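Local atomic coordinates of succinate dehydrogenase subunit A (Mycolicibacterium smegmatis MC2 51, PDB entry 6LUM), a protein that probably oxidises succinate to fumarate as the FAD-carrying flavoprotein subunit of succinate dehydrogenase, handing the electrons on to the iron-sulfur subunit. Residues K36-R41 and F158-Y163; L77-A82 and P571-R576; M274-P279 and V298-G303. All coordinates share one frame; numbering follows the deposited sequence.

Contact 1 (K36-R41 and F158-Y163); sequences KLYPTR and FFNEFY. With FAD (flavin-adenine dinucleotide), chain Y.
Lys36 lies against the ring of Tyr163 where the loop after strand 31-35 passes beside 158-163, a segment that starts in strand 157-160. These two strands are neighbours in the parallel sheet of the Rossmann-type FAD-binding fold. Strand 157-160 is its edge within the chain.

Lys36 CB stands 3.9 Å from the centroid of the Tyr163 ring, only 5° off the normal, a CH-pi contact over the middle of the face. CG sits between the backbone N and the carbonyl carbon (chi1 80°). A later bend in the chain then brings CE 3.5 Å from Tyr163 CE2. CD touches the adenine instead, 3.8 Å from FAD C5A, so the lysine chain is held between the cofactor and the tyrosine. Its NZ goes on to a salt bridge with Glu510.

Tyr38 is met by two residues. The Asn160 amide stacks on its ring with the planes 15° apart, and Asn160 CB is 4.2 Å from the ring centroid. Glu161 comes to the rim, where OE2 is 3.8 Å from Tyr38 CE1 and the carboxylate is turned steeply to the ring. Their polar ends reach the iron-sulfur subunit: Tyr38 OH is hydrogen-bonded to Glu134 of subunit B, and Glu161 OE2 forms a salt bridge with Arg74 of subunit B.

Pro39 CG lies over one face of the Phe158 ring, toward its rim, in a CH-pi contact 3.9 Å from the centroid. Both segments also border the adenine pocket: Phe162 O is 3.5 Å from FAD C2A, and Lys36 N is 3.4 Å from FAD N3A.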
loop_
_atom_site.group_PDB
_atom_site.type_symbol
_atom_site.label_atom_id
_atom_site.label_comp_id
_atom_site.label_asym_id
_atom_site.label_seq_id
_atom_site.Cartn_x
_atom_site.Cartn_y
_atom_site.Cartn_z
ATOM N N LYS D 36 -29.429 -17.252 -4.855
ATOM C CA LYS D 36 -30.445 -16.987 -5.860
ATOM C C LYS D 36 -30.855 -15.528 -5.868
ATOM O O LYS D 36 -31.592 -15.106 -6.760
ATOM C CB LYS D 36 -31.667 -17.865 -5.635
ATOM C CG LYS D 36 -32.558 -17.361 -4.569
ATOM C CD LYS D 36 -33.515 -18.401 -4.090
ATOM C CE LYS D 36 -34.614 -18.632 -5.047
ATOM N NZ LYS D 36 -35.575 -19.601 -4.482
ATOM N N LEU D 37 -30.376 -14.752 -4.904
ATOM C CA LEU D 37 -30.661 -13.336 -4.776
ATOM C C LEU D 37 -29.338 -12.604 -4.726
ATOM O O LEU D 37 -28.284 -13.171 -4.983
ATOM C CB LEU D 37 -31.461 -13.029 -3.509
ATOM C CG LEU D 37 -32.765 -13.769 -3.267
ATOM C CD1 LEU D 37 -33.053 -13.822 -1.811
ATOM C CD2 LEU D 37 -33.878 -13.083 -3.979
ATOM N N TYR D 38 -29.394 -11.334 -4.405
ATOM C CA TYR D 38 -28.185 -10.665 -3.987
ATOM C C TYR D 38 -28.040 -10.845 -2.482
ATOM O O TYR D 38 -29.039 -11.028 -1.792
ATOM C CB TYR D 38 -28.224 -9.196 -4.373
ATOM C CG TYR D 38 -27.774 -9.000 -5.791
ATOM C CD1 TYR D 38 -28.615 -9.274 -6.843
ATOM C CD2 TYR D 38 -26.494 -8.592 -6.077
ATOM C CE1 TYR D 38 -28.199 -9.124 -8.134
ATOM C CE2 TYR D 38 -26.072 -8.438 -7.366
ATOM C CZ TYR D 38 -26.929 -8.705 -8.389
ATOM O OH TYR D 38 -26.507 -8.547 -9.681
ATOM N N PRO D 39 -26.821 -10.858 -1.955
ATOM C CA PRO D 39 -26.650 -11.216 -0.547
ATOM C C PRO D 39 -27.543 -10.453 0.403
ATOM O O PRO D 39 -28.029 -11.034 1.373
ATOM C CB PRO D 39 -25.177 -10.907 -0.308
ATOM C CG PRO D 39 -24.568 -11.126 -1.587
ATOM C CD PRO D 39 -25.526 -10.689 -2.620
ATOM N N THR D 40 -27.797 -9.179 0.142
ATOM C CA THR D 40 -28.545 -8.323 1.048
ATOM C C THR D 40 -30.042 -8.348 0.806
ATOM O O THR D 40 -30.774 -7.641 1.495
ATOM C CB THR D 40 -28.034 -6.895 0.938
ATOM O OG1 THR D 40 -27.773 -6.591 -0.433
ATOM C CG2 THR D 40 -26.760 -6.744 1.723
ATOM N N ARG D 41 -30.517 -9.143 -0.138
ATOM C CA ARG D 41 -31.934 -9.271 -0.415
ATOM C C ARG D 41 -32.579 -10.385 0.382
ATOM O O ARG D 41 -33.721 -10.748 0.099
ATOM C CB ARG D 41 -32.147 -9.530 -1.898
ATOM C CG ARG D 41 -32.497 -8.339 -2.723
ATOM C CD ARG D 41 -31.548 -7.234 -2.505
ATOM N NE ARG D 41 -31.370 -6.421 -3.688
ATOM C CZ ARG D 41 -30.976 -5.162 -3.648
ATOM N NH1 ARG D 41 -30.741 -4.594 -2.491
ATOM N NH2 ARG D 41 -30.823 -4.475 -4.757
ATOM N N PHE D 158 -18.661 -14.123 -4.778
ATOM C CA PHE D 158 -20.103 -14.298 -4.772
ATOM C C PHE D 158 -20.564 -14.641 -6.174
ATOM O O PHE D 158 -20.153 -13.994 -7.138
ATOM C CB PHE D 158 -20.815 -13.037 -4.301
ATOM C CG PHE D 158 -20.947 -12.930 -2.826
ATOM C CD1 PHE D 158 -21.849 -13.701 -2.150
ATOM C CD2 PHE D 158 -20.182 -12.042 -2.120
ATOM C CE1 PHE D 158 -21.971 -13.598 -0.804
ATOM C CE2 PHE D 158 -20.304 -11.939 -0.780
ATOM C CZ PHE D 158 -21.199 -12.716 -0.120
ATOM N N PHE D 159 -21.413 -15.644 -6.284
ATOM C CA PHE D 159 -22.044 -16.010 -7.541
ATOM C C PHE D 159 -23.518 -15.676 -7.388
ATOM O O PHE D 159 -24.309 -16.507 -6.959
ATOM C CB PHE D 159 -21.824 -17.475 -7.857
ATOM C CG PHE D 159 -20.407 -17.810 -8.198
ATOM C CD1 PHE D 159 -19.980 -17.811 -9.504
ATOM C CD2 PHE D 159 -19.502 -18.116 -7.212
ATOM C CE1 PHE D 159 -18.694 -18.107 -9.809
ATOM C CE2 PHE D 159 -18.214 -18.409 -7.519
ATOM C CZ PHE D 159 -17.811 -18.403 -8.817
ATOM N N ASN D 160 -23.883 -14.449 -7.730
ATOM C CA ASN D 160 -25.233 -13.966 -7.489
ATOM C C ASN D 160 -26.183 -14.468 -8.558
ATOM O O ASN D 160 -25.848 -14.497 -9.740
ATOM C CB ASN D 160 -25.257 -12.445 -7.458
ATOM C CG ASN D 160 -24.275 -11.873 -6.486
ATOM O OD1 ASN D 160 -24.418 -12.035 -5.286
ATOM N ND2 ASN D 160 -23.269 -11.194 -6.997
ATOM N N GLU D 161 -27.377 -14.858 -8.129
ATOM C CA GLU D 161 -28.416 -15.389 -9.003
ATOM C C GLU D 161 -27.966 -16.687 -9.670
ATOM O O GLU D 161 -27.933 -16.819 -10.889
ATOM C CB GLU D 161 -28.852 -14.335 -10.012
ATOM C CG GLU D 161 -29.598 -13.216 -9.338
ATOM C CD GLU D 161 -29.975 -12.106 -10.272
ATOM O OE1 GLU D 161 -29.484 -12.098 -11.418
ATOM O OE2 GLU D 161 -30.778 -11.244 -9.867
ATOM N N PHE D 162 -27.629 -17.653 -8.821
ATOM C CA PHE D 162 -27.256 -19.010 -9.200
ATOM C C PHE D 162 -28.170 -19.957 -8.440
ATOM O O PHE D 162 -27.912 -20.257 -7.278
ATOM C CB PHE D 162 -25.811 -19.305 -8.841
ATOM C CG PHE D 162 -24.832 -18.994 -9.915
ATOM C CD1 PHE D 162 -24.681 -17.716 -10.378
ATOM C CD2 PHE D 162 -24.034 -19.972 -10.433
ATOM C CE1 PHE D 162 -23.769 -17.428 -11.349
ATOM C CE2 PHE D 162 -23.126 -19.680 -11.398
ATOM C CZ PHE D 162 -22.994 -18.406 -11.853
ATOM N N TYR D 163 -29.215 -20.456 -9.072
ATOM C CA TYR D 163 -30.135 -21.357 -8.389
ATOM C C TYR D 163 -29.499 -22.731 -8.298
ATOM O O TYR D 163 -29.573 -23.516 -9.237
ATOM C CB TYR D 163 -31.464 -21.431 -9.123
ATOM C CG TYR D 163 -32.257 -20.156 -9.101
ATOM C CD1 TYR D 163 -31.755 -18.996 -9.656
ATOM C CD2 TYR D 163 -33.513 -20.117 -8.542
ATOM C CE1 TYR D 163 -32.465 -17.842 -9.637
ATOM C CE2 TYR D 163 -34.236 -18.966 -8.529
ATOM C CZ TYR D 163 -33.707 -17.829 -9.075
ATOM O OH TYR D 163 -34.428 -16.664 -9.060
HETATM P PA FAD Y . -32.332 -16.683 4.890
HETATM O O1A FAD Y . -31.814 -15.372 5.429
HETATM O O2A FAD Y . -33.759 -17.097 5.159
HETATM O O5B FAD Y . -32.095 -16.702 3.298
HETATM C C5B FAD Y . -31.566 -17.861 2.656
HETATM C C4B FAD Y . -30.452 -17.447 1.704
HETATM O O4B FAD Y . -29.965 -18.592 0.999
HETATM C C3B FAD Y . -30.949 -16.442 0.676
HETATM O O3B FAD Y . -30.291 -15.183 0.874
HETATM C C2B FAD Y . -30.657 -17.052 -0.689
HETATM O O2B FAD Y . -29.793 -16.235 -1.490
HETATM C C1B FAD Y . -29.988 -18.392 -0.418
HETATM N N9A FAD Y . -30.760 -19.479 -1.071
HETATM C C8A FAD Y . -31.947 -19.961 -0.657
HETATM N N7A FAD Y . -32.384 -20.953 -1.475
HETATM C C5A FAD Y . -31.460 -21.118 -2.441
HETATM C C6A FAD Y . -31.297 -21.995 -3.624
HETATM N N6A FAD Y . -32.232 -22.920 -3.946
HETATM N N1A FAD Y . -30.180 -21.841 -4.370
HETATM C C2A FAD Y . -29.243 -20.927 -4.061
HETATM N N3A FAD Y . -29.326 -20.098 -3.004
HETATM C C4A FAD Y . -30.393 -20.143 -2.169
HETATM N N1 FAD Y . -35.889 -14.294 13.765
HETATM C C2 FAD Y . -35.507 -13.693 14.921
HETATM O O2 FAD Y . -34.688 -14.282 15.660
HETATM N N3 FAD Y . -35.974 -12.492 15.305
HETATM C C4 FAD Y . -36.852 -11.798 14.569
HETATM O O4 FAD Y . -37.268 -10.683 14.953
HETATM C C4X FAD Y . -37.321 -12.384 13.291
HETATM N N5 FAD Y . -38.206 -11.749 12.491
HETATM C C5X FAD Y . -38.616 -12.310 11.330
HETATM C C6 FAD Y . -39.527 -11.638 10.523
HETATM C C7 FAD Y . -39.952 -12.208 9.328
HETATM C C7M FAD Y . -40.941 -11.477 8.457
HETATM C C8 FAD Y . -39.434 -13.536 8.909
HETATM C C8M FAD Y . -39.897 -14.150 7.614
HETATM C C9 FAD Y . -38.523 -14.212 9.712
HETATM C C9A FAD Y . -38.097 -13.643 10.906
HETATM N N10 FAD Y . -37.173 -14.322 11.726
HETATM C C10 FAD Y . -36.769 -13.710 12.927
HETATM C "C1'" FAD Y . -36.646 -15.632 11.337
HETATM C "C2'" FAD Y . -35.145 -15.527 11.097
HETATM O "O2'" FAD Y . -34.864 -14.347 10.335
HETATM C "C3'" FAD Y . -34.623 -16.749 10.352
HETATM O "O3'" FAD Y . -34.413 -17.821 11.279
HETATM C "C4'" FAD Y . -33.315 -16.434 9.635
HETATM O "O4'" FAD Y . -33.429 -15.169 8.974
HETATM C "C5'" FAD Y . -32.975 -17.513 8.614
HETATM O "O5'" FAD Y . -32.043 -16.996 7.667
HETATM P P FAD Y . -30.965 -17.965 6.964
HETATM O O1P FAD Y . -29.595 -17.356 7.144
HETATM O O2P FAD Y . -31.229 -19.378 7.425
HETATM O O3P FAD Y . -31.362 -17.860 5.407
#

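Contact 2 (L77-A82 and P571-R576); sequences LADQDA and PVVQTR
Gln80, Val573 and Val572 bury the most surface where the loop after strand 565-571 runs past the start of helix 80-100. The contact joins the C-terminal part of the flavoprotein to its FAD-binding part.

Gln80 is in the first turn of the helix, and its CB points toward the loop. It slides past Thr575 with the two side chains running in opposite directions. Gln80 CB is 3.3 Å from Thr575 OG1 and 3.7 Å from Thr575 CG2, so both branches of the threonine lie along the base of the glutamine. The chain bends at chi2 and brings the amide to the backbone at Val573 and Gln574. Gln80 also packs on Tyr577, the next residue of the same loop.

Val573 points at the helix start and meets two carboxylates with its methyls. CG1 lies anti to the backbone N (chi1 -165°), 3.9 Å from Asp81 OD2. CG2 reaches both acids, 3.9 Å from Asp79 OD1 and 4.0 Å from Asp81 OD2. Asp79 crosses Val573 at about a right angle.

Val572 uses one branch. Its CG2 fills the corner between Ala78 O and Asp79 OD1, the latter 3.3 Å away.

Asp79 occupies the N-cap position but makes no capping bond. Its OD1 instead accepts the amide of the loop: Val573 N donates a hydrogen bond to Asp79 OD1, 3.3 Å long with an angle of 153° at the hydrogen. The donor comes from above the carboxylate, 51° out of its plane. The main chain of Asp79 bonds to Ser389. The nearby helix N-terminus would probably favour the charged form of Asp79, which would make this long, off-plane bond somewhat stronger.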
loop_
_atom_site.group_PDB
_atom_site.type_symbol
_atom_site.label_atom_id
_atom_site.label_comp_id
_atom_site.label_asym_id
_atom_site.label_seq_id
_atom_site.Cartn_x
_atom_site.Cartn_y
_atom_site.Cartn_z
ATOM N N LEU D 77 -38.622 -30.718 23.457
ATOM C CA LEU D 77 -38.173 -31.478 22.301
ATOM C C LEU D 77 -36.842 -30.956 21.783
ATOM O O LEU D 77 -36.343 -31.470 20.780
ATOM C CB LEU D 77 -39.206 -31.448 21.186
ATOM C CG LEU D 77 -39.209 -32.665 20.270
ATOM C CD1 LEU D 77 -39.765 -33.849 21.009
ATOM C CD2 LEU D 77 -40.009 -32.388 19.031
ATOM N N ALA D 78 -36.260 -29.951 22.425
ATOM C CA ALA D 78 -34.937 -29.477 22.070
ATOM C C ALA D 78 -33.881 -30.442 22.591
ATOM O O ALA D 78 -34.157 -31.319 23.408
ATOM C CB ALA D 78 -34.706 -28.077 22.632
ATOM N N ASP D 79 -32.658 -30.280 22.107
ATOM C CA ASP D 79 -31.527 -31.060 22.588
ATOM C C ASP D 79 -30.713 -30.198 23.539
ATOM O O ASP D 79 -30.228 -29.129 23.150
ATOM C CB ASP D 79 -30.661 -31.554 21.435
ATOM C CG ASP D 79 -31.355 -32.602 20.596
ATOM O OD1 ASP D 79 -32.255 -33.281 21.127
ATOM O OD2 ASP D 79 -30.998 -32.755 19.410
ATOM N N GLN D 80 -30.561 -30.663 24.782
ATOM C CA GLN D 80 -29.982 -29.807 25.808
ATOM C C GLN D 80 -28.517 -29.496 25.539
ATOM O O GLN D 80 -28.052 -28.401 25.874
ATOM C CB GLN D 80 -30.143 -30.441 27.184
ATOM C CG GLN D 80 -31.431 -30.078 27.904
ATOM C CD GLN D 80 -32.577 -30.972 27.530
ATOM O OE1 GLN D 80 -32.397 -31.955 26.829
ATOM N NE2 GLN D 80 -33.764 -30.650 28.013
ATOM N N ASP D 81 -27.776 -30.421 24.927
ATOM C CA ASP D 81 -26.394 -30.131 24.556
ATOM C C ASP D 81 -26.329 -28.967 23.579
ATOM O O ASP D 81 -25.521 -28.040 23.738
ATOM C CB ASP D 81 -25.735 -31.368 23.949
ATOM C CG ASP D 81 -26.610 -32.060 22.917
ATOM O OD1 ASP D 81 -27.661 -31.499 22.544
ATOM O OD2 ASP D 81 -26.246 -33.169 22.474
ATOM N N ALA D 82 -27.190 -28.995 22.561
ATOM C CA ALA D 82 -27.207 -27.931 21.568
ATOM C C ALA D 82 -27.651 -26.614 22.179
ATOM O O ALA D 82 -27.109 -25.559 21.841
ATOM C CB ALA D 82 -28.120 -28.317 20.410
ATOM N N PRO D 571 -33.928 -40.342 18.891
ATOM C CA PRO D 571 -34.099 -39.983 20.300
ATOM C C PRO D 571 -33.618 -38.570 20.584
ATOM O O PRO D 571 -32.684 -38.067 19.959
ATOM C CB PRO D 571 -33.241 -41.017 21.029
ATOM C CG PRO D 571 -32.184 -41.355 20.048
ATOM C CD PRO D 571 -32.845 -41.318 18.701
ATOM N N VAL D 572 -34.270 -37.933 21.550
ATOM C CA VAL D 572 -33.937 -36.578 21.968
ATOM C C VAL D 572 -32.992 -36.640 23.159
ATOM O O VAL D 572 -33.209 -37.416 24.098
ATOM C CB VAL D 572 -35.203 -35.769 22.294
ATOM C CG1 VAL D 572 -36.048 -36.491 23.312
ATOM C CG2 VAL D 572 -34.825 -34.407 22.822
ATOM N N VAL D 573 -31.929 -35.836 23.110
ATOM C CA VAL D 573 -30.930 -35.831 24.168
ATOM C C VAL D 573 -31.467 -35.080 25.379
ATOM O O VAL D 573 -32.227 -34.116 25.250
ATOM C CB VAL D 573 -29.629 -35.196 23.651
ATOM C CG1 VAL D 573 -28.476 -35.510 24.575
ATOM C CG2 VAL D 573 -29.340 -35.677 22.254
ATOM N N GLN D 574 -31.076 -35.529 26.572
ATOM C CA GLN D 574 -31.504 -34.903 27.818
ATOM C C GLN D 574 -30.333 -34.850 28.785
ATOM O O GLN D 574 -29.623 -35.844 28.950
ATOM C CB GLN D 574 -32.667 -35.667 28.457
ATOM C CG GLN D 574 -33.831 -35.912 27.527
ATOM C CD GLN D 574 -35.162 -35.623 28.174
ATOM O OE1 GLN D 574 -35.259 -35.493 29.395
ATOM N NE2 GLN D 574 -36.203 -35.512 27.359
ATOM N N THR D 575 -30.129 -33.694 29.418
ATOM C CA THR D 575 -29.073 -33.549 30.417
ATOM C C THR D 575 -29.620 -33.261 31.808
ATOM O O THR D 575 -29.358 -34.032 32.735
ATOM C CB THR D 575 -28.097 -32.445 30.001
ATOM O OG1 THR D 575 -28.751 -31.175 30.080
ATOM C CG2 THR D 575 -27.612 -32.673 28.586
ATOM N N ARG D 576 -30.370 -32.184 31.988
ATOM C CA ARG D 576 -30.819 -31.809 33.324
ATOM C C ARG D 576 -32.313 -31.569 33.414
ATOM O O ARG D 576 -32.924 -31.923 34.422
ATOM C CB ARG D 576 -30.096 -30.543 33.799
ATOM C CG ARG D 576 -28.598 -30.570 33.643
ATOM C CD ARG D 576 -28.007 -29.213 33.949
ATOM N NE ARG D 576 -26.610 -29.135 33.540
ATOM C CZ ARG D 576 -26.210 -28.814 32.316
ATOM N NH1 ARG D 576 -27.102 -28.537 31.376
ATOM N NH2 ARG D 576 -24.917 -28.769 32.031
#

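Contact 3 (M274-P279 and V298-G303); sequences MERYAP and VLEGRG
Arg276 and Arg302 bring their guanidinium groups together from opposite directions. The first belongs to the short helix 274-277, the second to the loop that follows helix 287-299. This is a small contact on the surface of the FAD-binding part, far from the centre of the chain.

The closer part is the arginine pair. Arg276 NH1 lies over one face of the Arg302 guanidinium, and the two planes are 40° apart. Arg276 NH2 is 3.4 Å from Arg302 NE. Both are donors and do not bond each other. Their common partner is Glu297, in helix 287-299: its OE2 takes salt bridges from Arg276 NH2 and from Arg302 NE. The Arg276 chain is extended from CG to NE and reaches straight across, while Arg302 bends at chi3 (-68°) to turn its guanidinium to the meeting point. The Arg302 guanidinium and Glu300 OE2 are too close in the model, so the details of the pair are less sure.

The looser part is at Tyr277 and Glu300. Their side chains also come from opposite directions, with ring and carboxylate planes 34° apart. Glu300 is exposed to solvent, and nothing clear bonds it to Tyr277. The Tyr277 side chain also packs on Ser293 and Glu297 of helix 287-299.

After helix 287-299 the backbone leaves helical angles at Gly301, where phi is positive, and the chain turns to present Arg302. The chemistry is that of a shared ion pair: the carboxylate of Glu297 would offset part of the charge of the two arginines and probably ease their approach.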
loop_
_atom_site.group_PDB
_atom_site.type_symbol
_atom_site.label_atom_id
_atom_site.label_comp_id
_atom_site.label_asym_id
_atom_site.label_seq_id
_atom_site.Cartn_x
_atom_site.Cartn_y
_atom_site.Cartn_z
ATOM N N MET D 274 -57.325 -13.645 26.097
ATOM C CA MET D 274 -56.091 -14.288 26.504
ATOM C C MET D 274 -55.933 -14.302 28.016
ATOM O O MET D 274 -55.172 -15.123 28.537
ATOM C CB MET D 274 -54.914 -13.597 25.825
ATOM C CG MET D 274 -54.539 -14.228 24.500
ATOM S SD MET D 274 -54.008 -15.939 24.699
ATOM C CE MET D 274 -52.487 -15.708 25.606
ATOM N N GLU D 275 -56.664 -13.450 28.735
ATOM C CA GLU D 275 -56.621 -13.505 30.191
ATOM C C GLU D 275 -57.349 -14.731 30.728
ATOM O O GLU D 275 -57.036 -15.205 31.825
ATOM C CB GLU D 275 -57.206 -12.218 30.777
ATOM C CG GLU D 275 -58.664 -11.966 30.413
ATOM C CD GLU D 275 -59.629 -12.579 31.408
ATOM O OE1 GLU D 275 -59.209 -12.834 32.554
ATOM O OE2 GLU D 275 -60.802 -12.808 31.044
ATOM N N ARG D 276 -58.314 -15.261 29.976
ATOM C CA ARG D 276 -58.981 -16.495 30.369
ATOM C C ARG D 276 -58.354 -17.730 29.742
ATOM O O ARG D 276 -58.483 -18.824 30.303
ATOM C CB ARG D 276 -60.470 -16.441 30.011
ATOM C CG ARG D 276 -60.776 -16.758 28.561
ATOM C CD ARG D 276 -62.249 -16.592 28.242
ATOM N NE ARG D 276 -62.457 -16.219 26.846
ATOM C CZ ARG D 276 -63.642 -16.197 26.244
ATOM N NH1 ARG D 276 -64.734 -16.535 26.913
ATOM N NH2 ARG D 276 -63.733 -15.841 24.971
ATOM N N TYR D 277 -57.681 -17.592 28.599
ATOM C CA TYR D 277 -56.991 -18.731 28.004
ATOM C C TYR D 277 -55.618 -18.971 28.609
ATOM O O TYR D 277 -55.132 -20.106 28.578
ATOM C CB TYR D 277 -56.855 -18.545 26.491
ATOM C CG TYR D 277 -58.107 -18.901 25.722
ATOM C CD1 TYR D 277 -58.594 -20.198 25.713
ATOM C CD2 TYR D 277 -58.803 -17.937 25.007
ATOM C CE1 TYR D 277 -59.739 -20.527 25.012
ATOM C CE2 TYR D 277 -59.949 -18.258 24.302
ATOM C CZ TYR D 277 -60.413 -19.554 24.307
ATOM O OH TYR D 277 -61.552 -19.875 23.606
ATOM N N ALA D 278 -54.986 -17.942 29.157
ATOM C CA ALA D 278 -53.697 -18.087 29.832
ATOM C C ALA D 278 -53.584 -16.987 30.871
ATOM O O ALA D 278 -53.358 -15.818 30.525
ATOM C CB ALA D 278 -52.531 -18.029 28.849
ATOM N N PRO D 279 -53.756 -17.304 32.145
ATOM C CA PRO D 279 -53.430 -16.350 33.202
ATOM C C PRO D 279 -51.927 -16.349 33.468
ATOM O O PRO D 279 -51.144 -16.976 32.757
ATOM C CB PRO D 279 -54.219 -16.880 34.395
ATOM C CG PRO D 279 -54.219 -18.346 34.186
ATOM C CD PRO D 279 -54.336 -18.543 32.694
ATOM N N VAL D 298 -62.059 -17.423 16.908
ATOM C CA VAL D 298 -62.618 -17.100 15.604
ATOM C C VAL D 298 -63.368 -18.292 15.028
ATOM O O VAL D 298 -64.227 -18.124 14.157
ATOM C CB VAL D 298 -61.536 -16.622 14.616
ATOM C CG1 VAL D 298 -60.802 -17.795 14.012
ATOM C CG2 VAL D 298 -62.155 -15.770 13.522
ATOM N N LEU D 299 -63.073 -19.497 15.505
ATOM C CA LEU D 299 -63.777 -20.685 15.058
ATOM C C LEU D 299 -65.074 -20.911 15.813
ATOM O O LEU D 299 -66.062 -21.348 15.212
ATOM C CB LEU D 299 -62.879 -21.916 15.208
ATOM C CG LEU D 299 -63.199 -23.179 14.410
ATOM C CD1 LEU D 299 -62.848 -23.008 12.943
ATOM C CD2 LEU D 299 -62.455 -24.363 14.998
ATOM N N GLU D 300 -65.106 -20.622 17.110
ATOM C CA GLU D 300 -66.314 -20.854 17.891
ATOM C C GLU D 300 -67.383 -19.800 17.658
ATOM O O GLU D 300 -68.451 -19.895 18.269
ATOM C CB GLU D 300 -65.975 -20.926 19.379
ATOM C CG GLU D 300 -65.425 -19.634 19.964
ATOM C CD GLU D 300 -64.960 -19.800 21.398
ATOM O OE1 GLU D 300 -65.134 -20.904 21.954
ATOM O OE2 GLU D 300 -64.387 -18.844 21.958
ATOM N N GLY D 301 -67.136 -18.809 16.809
ATOM C CA GLY D 301 -68.154 -17.835 16.475
ATOM C C GLY D 301 -68.067 -16.524 17.215
ATOM O O GLY D 301 -68.995 -15.714 17.117
ATOM N N ARG D 302 -66.982 -16.276 17.944
ATOM C CA ARG D 302 -66.827 -15.051 18.714
ATOM C C ARG D 302 -65.766 -14.126 18.131
ATOM O O ARG D 302 -65.089 -13.415 18.878
ATOM C CB ARG D 302 -66.507 -15.385 20.169
ATOM C CG ARG D 302 -67.615 -16.127 20.887
ATOM C CD ARG D 302 -67.492 -15.963 22.388
ATOM N NE ARG D 302 -66.314 -16.642 22.913
ATOM C CZ ARG D 302 -66.359 -17.740 23.656
ATOM N NH1 ARG D 302 -65.234 -18.293 24.090
ATOM N NH2 ARG D 302 -67.524 -18.286 23.972
ATOM N N GLY D 303 -65.603 -14.124 16.809
ATOM C CA GLY D 303 -64.676 -13.244 16.140
ATOM C C GLY D 303 -65.401 -12.232 15.267
ATOM O O GLY D 303 -66.613 -12.282 15.080
#

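Overall arrangement
Contacts 1 and 2 interlock along the chain: 36-41, 77-82, 158-163 and 571-576 come in that order. They lie on opposite sides of the chain centre, with their own centres about 35 Å apart. Contact 3 is local and falls inside the long loop closed by contact 2. Its centre is about 44 Å from that of contact 1 and about 33 Å from that of contact 2. Contact 1 thus shapes the adenine pocket beside the parallel sheet and the subunit B interface. Contact 2 closes the C-terminal part onto the FAD-binding part at helix 80-100. Contact 3 joins helix 274-277 to the loop after helix 287-299, peripheral packing that no other chain touches.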